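Local coordinates for xanthomonas outer protein D (Xanthomonas euvesicatoria, PDB 2OIX) that acts as a type III secreted virulence effector, a clan CE cysteine protease that removes SUMO from proteins, here as its inactivated catalytic fragment, at residues T14-L17 and A18-L21. The protein carries 1 engineered substitution. Sequence-based numbering, arbitrary orientation.
Sequences TDDL and ARRL
D16 and R20, one turn apart on helix 7-20, are joined by a salt bridge in which R20 NE donates to D16 OD2 over 3.1 Å. The N-H points fairly straight at the oxygen (156°) and the oxygen lies close to the guanidinium plane, yet it is approached from above the carboxylate, 51° out of that plane. With CG of D16 anti to the backbone N (chi1 177°), the carboxylate reaches the edge of the guanidinium. A water closes a second path between the same groups: it donates to D16 OD2 at 2.6 Å and accepts from R20 NH2 at 2.8 Å, so OD2 is gripped twice. R20 NH2 also pairs with E145 on helix 136-153, so the guanidinium has two acidic partners, which would limit its rotation.

L17 packs against the same arginine. Its CD1 lies over one guanidinium face, 3.3 Å from R20 NH2, and on its far side the same methyl meets CG of L21 at 3.9 Å. Both leucines are buried: L17 packs on F32 and I144, L21 on L30 and L152.

On the outer side R19 folds back along the helix, its chain bent at chi3, and lays one face of its guanidinium against D15 O and D16 N, which sit toward its rim, with NH2 3.4 Å from D15 CB. The D15 carboxylate stays beyond salt-bridge distance of R19 and pairs instead with R11.

The main chain carries regular i to i+4 hydrogen bonds, including L21 N to L17 O at 2.9 Å. This is an amphipathic helix with an i to i+4 Asp-Arg bridge, its leucine face packed against strand 30-32 and helix 136-153 of the Ulp1-type protease domain.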
loop_
_atom_site.group_PDB
_atom_site.type_symbol
_atom_site.label_atom_id
_atom_site.label_comp_id
_atom_site.label_asym_id
_atom_site.label_seq_id
_atom_site.Cartn_x
_atom_site.Cartn_y
_atom_site.Cartn_z
ATOM N N THR A 14 6.117 -5.386 6.573
ATOM C CA THR A 14 6.273 -3.923 6.569
ATOM C C THR A 14 6.882 -3.366 7.864
ATOM O O THR A 14 7.612 -2.362 7.823
ATOM C CB THR A 14 4.998 -3.174 6.153
ATOM O OG1 THR A 14 3.963 -3.416 7.106
ATOM C CG2 THR A 14 4.547 -3.573 4.739
ATOM N N ASP A 15 6.629 -4.041 8.995
ATOM C CA ASP A 15 7.344 -3.780 10.252
ATOM C C ASP A 15 8.844 -3.956 10.056
ATOM O O ASP A 15 9.621 -3.068 10.417
ATOM C CB ASP A 15 6.866 -4.705 11.385
ATOM C CG ASP A 15 5.562 -4.232 12.025
ATOM O OD1 ASP A 15 5.045 -3.171 11.632
ATOM O OD2 ASP A 15 5.043 -4.919 12.940
ATOM N N ASP A 16 9.250 -5.093 9.484
ATOM C CA ASP A 16 10.662 -5.383 9.248
ATOM C C ASP A 16 11.288 -4.393 8.259
ATOM O O ASP A 16 12.403 -3.898 8.501
ATOM C CB ASP A 16 10.839 -6.825 8.776
ATOM C CG ASP A 16 12.279 -7.160 8.456
ATOM O OD1 ASP A 16 13.110 -7.201 9.393
ATOM O OD2 ASP A 16 12.586 -7.382 7.266
ATOM N N LEU A 17 10.582 -4.106 7.159
ATOM C CA LEU A 17 10.998 -3.073 6.204
ATOM C C LEU A 17 11.284 -1.740 6.887
ATOM O O LEU A 17 12.349 -1.149 6.683
ATOM C CB LEU A 17 9.910 -2.818 5.133
ATOM C CG LEU A 17 10.284 -1.816 4.032
ATOM C CD1 LEU A 17 11.610 -2.181 3.297
ATOM C CD2 LEU A 17 9.123 -1.730 3.067
ATOM N N ALA A 18 10.318 -1.269 7.681
ATOM C CA ALA A 18 10.448 -0.023 8.416
ATOM C C ALA A 18 11.710 -0.005 9.299
ATOM O O ALA A 18 12.377 1.024 9.406
ATOM C CB ALA A 18 9.179 0.248 9.248
ATOM N N ARG A 19 12.049 -1.148 9.898
ATOM C CA ARG A 19 13.266 -1.267 10.699
ATOM C C ARG A 19 14.505 -1.183 9.815
ATOM O O ARG A 19 15.500 -0.537 10.186
ATOM C CB ARG A 19 13.275 -2.579 11.474
ATOM C CG ARG A 19 12.281 -2.610 12.624
ATOM C CD ARG A 19 12.184 -4.014 13.232
ATOM N NE ARG A 19 10.805 -4.321 13.642
ATOM C CZ ARG A 19 10.189 -5.487 13.423
ATOM N NH1 ARG A 19 10.810 -6.475 12.774
ATOM N NH2 ARG A 19 8.941 -5.662 13.845
ATOM N N ARG A 20 14.444 -1.838 8.649
ATOM C CA ARG A 20 15.554 -1.808 7.716
ATOM C C ARG A 20 15.825 -0.393 7.200
ATOM O O ARG A 20 16.976 -0.017 7.046
ATOM C CB ARG A 20 15.390 -2.839 6.593
ATOM C CG ARG A 20 15.482 -4.288 7.088
ATOM C CD ARG A 20 15.447 -5.281 5.939
ATOM N NE ARG A 20 14.107 -5.472 5.382
ATOM C CZ ARG A 20 13.722 -5.140 4.148
ATOM N NH1 ARG A 20 14.570 -4.574 3.280
ATOM N NH2 ARG A 20 12.461 -5.360 3.787
ATOM N N LEU A 21 14.770 0.397 7.005
ATOM C CA LEU A 21 14.879 1.759 6.466
ATOM C C LEU A 21 15.184 2.848 7.503
ATOM O O LEU A 21 15.375 4.012 7.147
ATOM C CB LEU A 21 13.583 2.141 5.714
ATOM C CG LEU A 21 13.105 1.208 4.599
ATOM C CD1 LEU A 21 11.945 1.839 3.850
ATOM C CD2 LEU A 21 14.255 0.811 3.625
HETATM O O HOH W 1 10.852 -6.940 5.362
#